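Local atomic coordinates of prolyl 4-hydroxylase (Paramecium bursaria Chlorella virus 1, PDB entry 5C5T), a protein that probably hydroxylates prolyl residues of collagen-like proteins as a 2-oxoglutarate-dependent, iron-requiring dioxygenase. Residues 45-51 / 184-188; 85-91 / 123-129; 151-157 / 220-226. One frame throughout, in Å; residues are numbered along the deposited sequence.

Interaction 1 of 3, residues 45-51 / 184-188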
loop_
_atom_site.group_PDB
_atom_site.type_symbol
_atom_site.label_atom_id
_atom_site.label_comp_id
_atom_site.label_asym_id
_atom_site.label_seq_id
_atom_site.Cartn_x
_atom_site.Cartn_y
_atom_site.Cartn_z
ATOM N N LEU A 45 11.603 4.200 -4.227
ATOM C CA LEU A 45 12.751 3.258 -4.249
ATOM C C LEU A 45 13.455 3.325 -5.560
ATOM O O LEU A 45 12.797 3.556 -6.573
ATOM C CB LEU A 45 12.312 1.808 -4.021
ATOM C CG LEU A 45 11.756 1.435 -2.643
ATOM C CD1 LEU A 45 11.369 -0.053 -2.582
ATOM C CD2 LEU A 45 12.736 1.812 -1.509
ATOM N N SER A 46 14.772 3.063 -5.589
ATOM C CA SER A 46 15.426 2.902 -6.887
ATOM C C SER A 46 15.003 1.609 -7.584
ATOM O O SER A 46 14.473 0.675 -6.960
ATOM C CB SER A 46 16.927 2.913 -6.751
ATOM O OG SER A 46 17.370 1.674 -6.201
ATOM N N ASP A 47 15.252 1.550 -8.875
ATOM C CA ASP A 47 14.948 0.348 -9.641
ATOM C C ASP A 47 15.721 -0.871 -9.071
ATOM O O ASP A 47 15.151 -1.952 -8.919
ATOM C CB ASP A 47 15.275 0.519 -11.129
ATOM C CG ASP A 47 14.257 1.392 -11.888
ATOM O OD1 ASP A 47 13.352 1.993 -11.280
ATOM O OD2 ASP A 47 14.357 1.468 -13.134
ATOM N N ILE A 48 16.989 -0.718 -8.735
ATOM C CA ILE A 48 17.719 -1.918 -8.302
ATOM C C ILE A 48 17.239 -2.318 -6.880
ATOM O O ILE A 48 17.166 -3.523 -6.613
ATOM C CB ILE A 48 19.236 -1.762 -8.418
ATOM C CG1 ILE A 48 19.787 -0.909 -7.314
ATOM C CG2 ILE A 48 19.622 -1.236 -9.788
ATOM C CD1 ILE A 48 20.279 -1.769 -6.204
ATOM N N GLU A 49 16.848 -1.367 -6.022
ATOM C CA GLU A 49 16.226 -1.680 -4.717
ATOM C C GLU A 49 14.931 -2.478 -4.891
ATOM O O GLU A 49 14.713 -3.459 -4.161
ATOM C CB GLU A 49 15.940 -0.403 -3.917
ATOM C CG GLU A 49 17.187 0.243 -3.317
ATOM C CD GLU A 49 16.957 1.642 -2.813
ATOM O OE1 GLU A 49 15.922 2.273 -3.152
ATOM O OE2 GLU A 49 17.831 2.128 -2.062
ATOM N N CYS A 50 14.060 -2.092 -5.846
ATOM C CA CYS A 50 12.890 -2.910 -6.143
ATOM C C CYS A 50 13.243 -4.342 -6.544
ATOM O O CYS A 50 12.621 -5.305 -6.084
ATOM C CB CYS A 50 12.038 -2.234 -7.219
ATOM S SG CYS A 50 11.309 -0.629 -6.793
ATOM N N ASP A 51 14.274 -4.500 -7.370
ATOM C CA ASP A 51 14.625 -5.830 -7.841
ATOM C C ASP A 51 15.186 -6.684 -6.706
ATOM O O ASP A 51 14.881 -7.874 -6.636
ATOM C CB ASP A 51 15.648 -5.753 -8.976
ATOM C CG ASP A 51 15.060 -5.200 -10.277
ATOM O OD1 ASP A 51 13.816 -5.210 -10.508
ATOM O OD2 ASP A 51 15.895 -4.776 -11.098
ATOM N N LYS A 184 4.196 2.047 -11.671
ATOM C CA LYS A 184 5.526 2.404 -12.204
ATOM C C LYS A 184 6.573 1.936 -11.193
ATOM O O LYS A 184 6.438 2.265 -10.024
ATOM C CB LYS A 184 5.657 3.911 -12.417
ATOM C CG LYS A 184 6.996 4.378 -13.029
ATOM C CD LYS A 184 7.033 5.912 -13.173
ATOM C CE LYS A 184 8.262 6.351 -13.989
ATOM N NZ LYS A 184 8.492 7.843 -13.933
ATOM N N LYS A 185 7.615 1.212 -11.638
ATOM C CA LYS A 185 8.659 0.714 -10.765
ATOM C C LYS A 185 9.255 1.831 -9.941
ATOM O O LYS A 185 9.704 2.876 -10.464
ATOM C CB LYS A 185 9.748 0.015 -11.586
ATOM C CG LYS A 185 10.751 -0.751 -10.775
ATOM C CD LYS A 185 11.798 -1.376 -11.695
ATOM C CE LYS A 185 12.504 -2.529 -11.092
ATOM N NZ LYS A 185 11.681 -3.752 -11.337
ATOM N N GLY A 186 9.202 1.633 -8.625
ATOM C CA GLY A 186 9.775 2.549 -7.694
ATOM C C GLY A 186 8.872 3.614 -7.126
ATOM O O GLY A 186 9.286 4.290 -6.196
ATOM N N THR A 187 7.712 3.808 -7.739
ATOM C CA THR A 187 6.733 4.807 -7.319
ATOM C C THR A 187 5.962 4.319 -6.127
ATOM O O THR A 187 5.597 3.159 -6.067
ATOM C CB THR A 187 5.757 5.112 -8.461
ATOM O OG1 THR A 187 6.453 5.731 -9.577
ATOM C CG2 THR A 187 4.607 5.996 -8.041
ATOM N N SER A 188 5.730 5.220 -5.184
ATOM C CA SER A 188 4.847 4.913 -4.048
ATOM C C SER A 188 3.538 5.690 -4.157
ATOM O O SER A 188 3.474 6.805 -4.715
ATOM C CB SER A 188 5.514 5.216 -2.677
ATOM O OG SER A 188 5.816 6.597 -2.542
HETATM O O HOH W 1 11.306 3.277 -12.591
#
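K185 reaches across the first turn of the helix that starts at D47 and delivers its ammonium to D51 in a salt bridge, with NZ 2.7 Å from OD1. NZ comes from the syn side, tilted out of the carboxylate plane. The lysine chain leaves with CG anti to the backbone N (chi1 -170°), runs extended to CE and bends only at chi4 (86°), which turns NZ back to the carboxylate. On the way K185 CD passes 3.7 Å from D47 CG, and K185 CE 3.5 Å from D47 O. A water donates to both D47 OD1 and K185 O, linking them. Beside them C50 packs its sulfur on the peptide of G186, SG to N 3.6 Å, and L45 N donates to G186 O at 3.0 Å, on a lone pair. G186, third residue of the type II beta turn K184 to T187, has a positive phi of 93°. The turn leads into strand 188-192 of the larger sheet, docking helix 47-59 there. A capping box closes the helix start: E49 N bonds S46 OG, and S46 N bonds E49 OE1. Further out, L161 O also accepts from K185 NZ, K100 pairs with E49, and D42 accepts from T187 OG1.

Interaction 2 of 3, residues 85-91 / 123-129. With AKG (2-oxoglutaric acid), chain C.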
loop_
_atom_site.group_PDB
_atom_site.type_symbol
_atom_site.label_atom_id
_atom_site.label_comp_id
_atom_site.label_asym_id
_atom_site.label_seq_id
_atom_site.Cartn_x
_atom_site.Cartn_y
_atom_site.Cartn_z
ATOM N N SER A 85 -4.392 -12.994 -5.351
ATOM C CA SER A 85 -2.955 -12.671 -5.431
ATOM C C SER A 85 -2.198 -13.639 -4.505
ATOM O O SER A 85 -2.814 -14.401 -3.751
ATOM C CB SER A 85 -2.656 -11.227 -5.026
ATOM O OG SER A 85 -2.976 -11.016 -3.664
ATOM N N GLU A 86 -0.875 -13.622 -4.615
ATOM C CA GLU A 86 0.040 -14.377 -3.739
ATOM C C GLU A 86 0.700 -13.349 -2.836
ATOM O O GLU A 86 0.881 -12.219 -3.268
ATOM C CB GLU A 86 1.084 -15.107 -4.579
ATOM C CG GLU A 86 0.509 -16.202 -5.441
ATOM C CD GLU A 86 -0.252 -15.670 -6.635
ATOM O OE1 GLU A 86 0.308 -14.840 -7.419
ATOM O OE2 GLU A 86 -1.424 -16.095 -6.781
ATOM N N GLN A 87 0.987 -13.714 -1.585
ATOM C CA GLN A 87 1.613 -12.797 -0.630
ATOM C C GLN A 87 2.708 -13.416 0.234
ATOM O O GLN A 87 2.689 -14.604 0.545
ATOM C CB GLN A 87 0.574 -12.205 0.312
ATOM C CG GLN A 87 -0.601 -11.532 -0.384
ATOM C CD GLN A 87 -1.820 -12.395 -0.299
ATOM O OE1 GLN A 87 -2.163 -12.880 0.779
ATOM N NE2 GLN A 87 -2.469 -12.625 -1.431
ATOM N N THR A 88 3.655 -12.591 0.664
ATOM C CA THR A 88 4.541 -12.982 1.742
ATOM C C THR A 88 4.804 -11.807 2.680
ATOM O O THR A 88 4.522 -10.647 2.331
ATOM C CB THR A 88 5.861 -13.571 1.187
ATOM O OG1 THR A 88 6.620 -14.137 2.249
ATOM C CG2 THR A 88 6.705 -12.523 0.419
ATOM N N TRP A 89 5.237 -12.121 3.896
ATOM C CA TRP A 89 5.527 -11.119 4.937
ATOM C C TRP A 89 6.984 -11.072 5.361
ATOM O O TRP A 89 7.617 -12.104 5.476
ATOM C CB TRP A 89 4.713 -11.376 6.201
ATOM C CG TRP A 89 3.230 -11.332 6.012
ATOM C CD1 TRP A 89 2.414 -12.392 5.750
ATOM C CD2 TRP A 89 2.360 -10.174 6.154
ATOM N NE1 TRP A 89 1.094 -11.975 5.706
ATOM C CE2 TRP A 89 1.040 -10.620 5.929
ATOM C CE3 TRP A 89 2.567 -8.832 6.448
ATOM C CZ2 TRP A 89 -0.056 -9.750 5.965
ATOM C CZ3 TRP A 89 1.466 -7.960 6.488
ATOM C CH2 TRP A 89 0.184 -8.429 6.273
ATOM N N PHE A 90 7.467 -9.871 5.676
ATOM C CA PHE A 90 8.838 -9.660 6.143
ATOM C C PHE A 90 8.835 -9.267 7.608
ATOM O O PHE A 90 8.005 -8.437 8.051
ATOM C CB PHE A 90 9.521 -8.566 5.320
ATOM C CG PHE A 90 9.921 -9.000 3.942
ATOM C CD1 PHE A 90 8.996 -9.042 2.943
ATOM C CD2 PHE A 90 11.212 -9.398 3.648
ATOM C CE1 PHE A 90 9.309 -9.481 1.687
ATOM C CE2 PHE A 90 11.558 -9.808 2.343
ATOM C CZ PHE A 90 10.584 -9.849 1.360
ATOM N N MET A 91 9.716 -9.912 8.377
ATOM C CA MET A 91 9.965 -9.532 9.753
ATOM C C MET A 91 10.675 -8.188 9.817
ATOM O O MET A 91 11.349 -7.802 8.855
ATOM C CB MET A 91 10.792 -10.583 10.469
ATOM C CG MET A 91 10.141 -11.976 10.489
ATOM S SD MET A 91 8.605 -12.023 11.418
ATOM C CE MET A 91 7.370 -12.083 10.165
ATOM N N ASP A 123 4.351 -5.287 9.952
ATOM C CA ASP A 123 5.304 -5.981 9.078
ATOM C C ASP A 123 4.950 -5.716 7.615
ATOM O O ASP A 123 3.785 -5.761 7.242
ATOM C CB ASP A 123 5.275 -7.473 9.320
ATOM C CG ASP A 123 5.829 -7.874 10.673
ATOM O OD1 ASP A 123 6.367 -7.019 11.396
ATOM O OD2 ASP A 123 5.701 -9.070 11.008
ATOM N N VAL A 124 5.953 -5.531 6.756
ATOM C CA VAL A 124 5.691 -5.277 5.349
ATOM C C VAL A 124 5.251 -6.577 4.638
ATOM O O VAL A 124 5.806 -7.658 4.884
ATOM C CB VAL A 124 6.943 -4.673 4.681
ATOM C CG1 VAL A 124 6.848 -4.655 3.181
ATOM C CG2 VAL A 124 7.212 -3.276 5.219
ATOM N N GLN A 125 4.236 -6.433 3.772
ATOM C CA GLN A 125 3.739 -7.484 2.904
ATOM C C GLN A 125 4.189 -7.207 1.476
ATOM O O GLN A 125 4.106 -6.058 0.993
ATOM C CB GLN A 125 2.228 -7.551 2.946
ATOM C CG GLN A 125 1.585 -8.638 2.109
ATOM C CD GLN A 125 0.134 -8.316 1.823
ATOM O OE1 GLN A 125 -0.167 -7.504 0.953
ATOM N NE2 GLN A 125 -0.768 -8.962 2.540
ATOM N N VAL A 126 4.694 -8.237 0.786
ATOM C CA VAL A 126 4.901 -8.139 -0.667
ATOM C C VAL A 126 3.875 -9.055 -1.351
ATOM O O VAL A 126 3.701 -10.213 -0.949
ATOM C CB VAL A 126 6.376 -8.486 -1.064
ATOM C CG1 VAL A 126 6.538 -8.642 -2.593
ATOM C CG2 VAL A 126 7.349 -7.419 -0.475
ATOM N N ALA A 127 3.165 -8.530 -2.359
ATOM C CA ALA A 127 2.158 -9.283 -3.056
ATOM C C ALA A 127 2.395 -9.265 -4.552
ATOM O O ALA A 127 2.903 -8.283 -5.088
ATOM C CB ALA A 127 0.734 -8.697 -2.772
ATOM N N ARG A 128 1.943 -10.328 -5.213
ATOM C CA ARG A 128 2.127 -10.498 -6.655
ATOM C C ARG A 128 0.830 -10.886 -7.334
ATOM O O ARG A 128 0.052 -11.692 -6.815
ATOM C CB ARG A 128 3.185 -11.573 -6.943
ATOM C CG ARG A 128 3.355 -11.900 -8.463
ATOM C CD ARG A 128 4.687 -12.629 -8.692
ATOM N NE ARG A 128 4.968 -12.906 -10.111
ATOM C CZ ARG A 128 4.577 -14.017 -10.722
ATOM N NH1 ARG A 128 3.856 -14.919 -10.065
ATOM N NH2 ARG A 128 4.884 -14.214 -12.001
ATOM N N TYR A 129 0.624 -10.281 -8.503
ATOM C CA TYR A 129 -0.483 -10.543 -9.391
ATOM C C TYR A 129 0.011 -11.080 -10.744
ATOM O O TYR A 129 0.786 -10.403 -11.443
ATOM C CB TYR A 129 -1.273 -9.278 -9.673
ATOM C CG TYR A 129 -1.834 -8.541 -8.504
ATOM C CD1 TYR A 129 -3.092 -8.797 -8.028
ATOM C CD2 TYR A 129 -1.086 -7.561 -7.874
ATOM C CE1 TYR A 129 -3.620 -8.084 -6.951
ATOM C CE2 TYR A 129 -1.607 -6.833 -6.812
ATOM C CZ TYR A 129 -2.869 -7.112 -6.360
ATOM O OH TYR A 129 -3.378 -6.405 -5.311
HETATM C C1 AKG C . -3.959 -3.973 -0.879
HETATM O O1 AKG C . -3.069 -4.878 -0.907
HETATM O O2 AKG C . -4.597 -3.787 0.190
HETATM C C2 AKG C . -4.318 -3.233 -2.138
HETATM O O5 AKG C . -5.344 -2.609 -2.144
HETATM C C3 AKG C . -3.391 -3.303 -3.363
HETATM C C4 AKG C . -3.860 -2.412 -4.484
HETATM C C5 AKG C . -3.204 -2.749 -5.798
HETATM O O3 AKG C . -2.758 -3.912 -6.006
HETATM O O4 AKG C . -3.089 -1.841 -6.677
HETATM O O HOH W 2 -2.773 -8.334 -3.115
HETATM O O HOH W 3 8.526 -5.640 7.930
#
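E86 and T88 form the hydrogen-bonded pairs with R128 and V126 in an antiparallel ladder whose strand axes approach to 4.7 Å and whose directions differ by 162°; F90 N extends it to V124 O. On the face carrying W89 and Q125, the glutamine lays its CB over the indole, 3.8 Å from the centroid of the six-membered ring, while D123 O sits at the ring edge, 3.3 Å from W89 CZ3. Q125 CG is anti to the backbone N (chi1 -178°), which runs the chain alongside Q87 and leaves NE2 near W89 CZ2; its OE1 is taken by N221. S85 CB covers one face of the Y129 ring, 4.2 Å from the centroid, and a water joins S85 OG to Y129 OH. Y129 OH lies 2.7 Å from O3 of 2-oxoglutarate, a weak, unsettled bond. At the end of the ladder F90 CE1 meets V126 CG2 at 3.6 Å; on V126's face E86 and R128 find their polar partners elsewhere, in Q133 and E216. Strand 86-89 extends the larger sheet of the double-stranded beta-helix at one edge, beyond 120-129. Strand 217-225 flanks 120-129 on its far side, and helices 47-59 and 96-109 cover F90, through A57 and I98.

Interaction 3 of 3, residues 151-157 / 220-226. With AKG (2-oxoglutaric acid), chain C.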
loop_
_atom_site.group_PDB
_atom_site.type_symbol
_atom_site.label_atom_id
_atom_site.label_comp_id
_atom_site.label_asym_id
_atom_site.label_seq_id
_atom_site.Cartn_x
_atom_site.Cartn_y
_atom_site.Cartn_z
ATOM N N ASP A 151 -6.269 -0.849 17.288
ATOM C CA ASP A 151 -5.101 -0.921 16.422
ATOM C C ASP A 151 -5.509 -0.772 14.950
ATOM O O ASP A 151 -4.879 -1.356 14.036
ATOM C CB ASP A 151 -4.385 -2.230 16.614
ATOM C CG ASP A 151 -5.269 -3.435 16.290
ATOM O OD1 ASP A 151 -6.502 -3.257 16.173
ATOM O OD2 ASP A 151 -4.724 -4.555 16.153
ATOM N N GLN A 152 -6.564 0.015 14.729
ATOM C CA GLN A 152 -7.063 0.288 13.387
ATOM C C GLN A 152 -5.936 0.735 12.459
ATOM O O GLN A 152 -5.115 1.567 12.858
ATOM C CB GLN A 152 -8.105 1.390 13.465
ATOM C CG GLN A 152 -8.690 1.860 12.139
ATOM C CD GLN A 152 -9.720 0.863 11.539
ATOM O OE1 GLN A 152 -9.396 -0.263 11.232
ATOM N NE2 GLN A 152 -10.959 1.294 11.428
ATOM N N ARG A 153 -5.920 0.228 11.230
ATOM C CA ARG A 153 -5.034 0.770 10.194
ATOM C C ARG A 153 -5.423 2.224 9.869
ATOM O O ARG A 153 -6.572 2.521 9.562
ATOM C CB ARG A 153 -5.071 -0.068 8.936
ATOM C CG ARG A 153 -4.324 -1.398 9.030
ATOM C CD ARG A 153 -4.360 -2.152 7.756
ATOM N NE ARG A 153 -3.693 -3.434 7.861
ATOM C CZ ARG A 153 -3.949 -4.474 7.077
ATOM N NH1 ARG A 153 -4.886 -4.355 6.145
ATOM N NH2 ARG A 153 -3.268 -5.624 7.231
ATOM N N LEU A 154 -4.472 3.138 10.028
ATOM C CA LEU A 154 -4.736 4.558 9.743
ATOM C C LEU A 154 -4.346 5.010 8.343
ATOM O O LEU A 154 -4.943 5.962 7.823
ATOM C CB LEU A 154 -4.032 5.408 10.764
ATOM C CG LEU A 154 -4.369 5.133 12.219
ATOM C CD1 LEU A 154 -3.531 6.001 13.093
ATOM C CD2 LEU A 154 -5.793 5.412 12.527
ATOM N N ALA A 155 -3.366 4.354 7.759
ATOM C CA ALA A 155 -2.849 4.764 6.473
ATOM C C ALA A 155 -2.085 3.624 5.823
ATOM O O ALA A 155 -1.689 2.624 6.484
ATOM C CB ALA A 155 -1.962 6.029 6.628
ATOM N N THR A 156 -1.875 3.775 4.530
ATOM C CA THR A 156 -1.147 2.831 3.698
ATOM C C THR A 156 -0.076 3.516 2.869
ATOM O O THR A 156 -0.367 4.503 2.232
ATOM C CB THR A 156 -2.092 2.109 2.703
ATOM O OG1 THR A 156 -3.226 1.500 3.381
ATOM C CG2 THR A 156 -1.367 1.054 1.849
ATOM N N LEU A 157 1.147 2.949 2.837
ATOM C CA LEU A 157 2.178 3.350 1.890
ATOM C C LEU A 157 2.472 2.097 1.052
ATOM O O LEU A 157 2.934 1.091 1.544
ATOM C CB LEU A 157 3.391 3.932 2.588
ATOM C CG LEU A 157 4.337 4.600 1.577
ATOM C CD1 LEU A 157 5.020 5.878 2.065
ATOM C CD2 LEU A 157 5.337 3.566 1.115
ATOM N N ALA A 220 4.756 -3.714 -2.588
ATOM C CA ALA A 220 5.061 -3.754 -1.156
ATOM C C ALA A 220 4.114 -2.830 -0.378
ATOM O O ALA A 220 3.939 -1.660 -0.724
ATOM C CB ALA A 220 6.497 -3.386 -0.915
ATOM N N ASN A 221 3.399 -3.423 0.583
ATOM C CA ASN A 221 2.451 -2.689 1.441
ATOM C C ASN A 221 3.004 -2.445 2.801
ATOM O O ASN A 221 3.307 -3.388 3.548
ATOM C CB ASN A 221 1.129 -3.471 1.604
ATOM C CG ASN A 221 0.264 -3.417 0.390
ATOM O OD1 ASN A 221 -0.060 -2.360 -0.104
ATOM N ND2 ASN A 221 -0.183 -4.590 -0.065
ATOM N N GLN A 222 3.140 -1.170 3.134
ATOM C CA GLN A 222 3.492 -0.731 4.515
ATOM C C GLN A 222 2.250 -0.113 5.165
ATOM O O GLN A 222 1.879 0.996 4.845
ATOM C CB GLN A 222 4.643 0.260 4.511
ATOM C CG GLN A 222 4.961 0.820 5.897
ATOM C CD GLN A 222 5.436 -0.244 6.886
ATOM O OE1 GLN A 222 6.608 -0.619 6.895
ATOM N NE2 GLN A 222 4.515 -0.787 7.663
ATOM N N TRP A 223 1.604 -0.847 6.051
ATOM C CA TRP A 223 0.446 -0.326 6.767
ATOM C C TRP A 223 0.912 0.340 8.075
ATOM O O TRP A 223 1.870 -0.066 8.703
ATOM C CB TRP A 223 -0.645 -1.434 6.995
ATOM C CG TRP A 223 -1.386 -1.801 5.723
ATOM C CD1 TRP A 223 -2.219 -0.979 5.020
ATOM C CD2 TRP A 223 -1.349 -3.046 4.999
ATOM N NE1 TRP A 223 -2.692 -1.629 3.912
ATOM C CE2 TRP A 223 -2.176 -2.899 3.874
ATOM C CE3 TRP A 223 -0.680 -4.271 5.183
ATOM C CZ2 TRP A 223 -2.362 -3.927 2.914
ATOM C CZ3 TRP A 223 -0.878 -5.300 4.245
ATOM C CH2 TRP A 223 -1.705 -5.114 3.107
ATOM N N ILE A 224 0.174 1.384 8.434
ATOM C CA ILE A 224 0.378 2.268 9.577
ATOM C C ILE A 224 -0.838 2.096 10.500
ATOM O O ILE A 224 -1.986 2.322 10.083
ATOM C CB ILE A 224 0.547 3.720 9.064
ATOM C CG1 ILE A 224 1.728 3.751 8.071
ATOM C CG2 ILE A 224 0.778 4.742 10.240
ATOM C CD1 ILE A 224 1.620 4.766 6.982
ATOM N N ARG A 225 -0.572 1.652 11.711
ATOM C CA ARG A 225 -1.594 1.349 12.691
ATOM C C ARG A 225 -1.666 2.255 13.928
ATOM O O ARG A 225 -0.658 2.734 14.434
ATOM C CB ARG A 225 -1.398 -0.071 13.218
ATOM C CG ARG A 225 -1.800 -1.108 12.208
ATOM C CD ARG A 225 -1.988 -2.400 12.888
ATOM N NE ARG A 225 -2.245 -3.460 11.948
ATOM C CZ ARG A 225 -3.390 -4.125 11.825
ATOM N NH1 ARG A 225 -4.448 -3.823 12.567
ATOM N NH2 ARG A 225 -3.469 -5.097 10.927
ATOM N N ALA A 226 -2.882 2.497 14.383
ATOM C CA ALA A 226 -3.107 3.141 15.675
ATOM C C ALA A 226 -2.491 2.305 16.818
ATOM O O ALA A 226 -2.327 1.083 16.695
ATOM C CB ALA A 226 -4.624 3.351 15.915
HETATM C C1 AKG C . -3.959 -3.973 -0.879
HETATM O O1 AKG C . -3.069 -4.878 -0.907
HETATM O O2 AKG C . -4.597 -3.787 0.190
HETATM C C2 AKG C . -4.318 -3.233 -2.138
HETATM O O5 AKG C . -5.344 -2.609 -2.144
HETATM C C3 AKG C . -3.391 -3.303 -3.363
HETATM C C4 AKG C . -3.860 -2.412 -4.484
HETATM C C5 AKG C . -3.204 -2.749 -5.798
HETATM O O3 AKG C . -2.758 -3.912 -6.006
HETATM O O4 AKG C . -3.089 -1.841 -6.677
HETATM O O HOH W 4 -7.448 -3.748 13.246
#
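The guanidinium of R153 lies flat on the indole of W223, centres 3.9 Å apart and planes 9° from parallel, a stack and a cation-pi contact at once. Its chain is extended from CG to NE (chi1 -75°), laying the group over the indole. The two strands, 153-160 and 217-225, are antiparallel neighbours in the larger sheet of the double-stranded beta-helix, and a classic bulge interrupts their register: L154 and A155 both face I224, whose O accepts from L154 N at 2.6 Å and, weakly, from A155 N at 3.4 Å. R153 also turns its CG over the centre of the R225 guanidinium, 4.0 Å from CZ, and the two arginines converge on E122, whose OE1 forms a salt bridge with the NE of each and probably offsets their like charges. R225 NH1 donates to D151 O at 2.9 Å, close to its own guanidinium plane; D151 OD2 is a long ionic partner only. W223 is clamped from the opposite face by N221 CB, and D140, a ligand of the zinc, accepts from both W223 NE1 and T156 OG1. This second shell fixes the indole beside the active site, W223 CZ2 3.5 Å from 2-oxoglutarate O2. On the sheet's other face A155 CB touches I224 CD1 at 3.8 Å. ND2 of N221, held by Q125, makes a weak bond to 2-oxoglutarate O1 at 3.0 Å.

How the interactions relate
From the N terminus, 45-51 opens interaction 1, whose partner 184-188 does not arrive until 133 residues later. Within that long excursion the chain lays down 85-91, forms helix 96-109 and then returns as 123-129, so interaction 2 closes entirely inside interaction 1. Residues 151-157 then open interaction 3. The chain completes interaction 1 before 220-226 closes interaction 3, so these two cross, and they meet where S188 CB packs on L157 CD2. Interactions 2 and 3 follow in series but share one sheet: Q125 O lies 2.8 Å from N221 N, a probable hydrogen bond, and both reach 2-oxoglutarate. Interaction 1 ties the N-terminal helix 47-59 to the turn leading into strand 188-192.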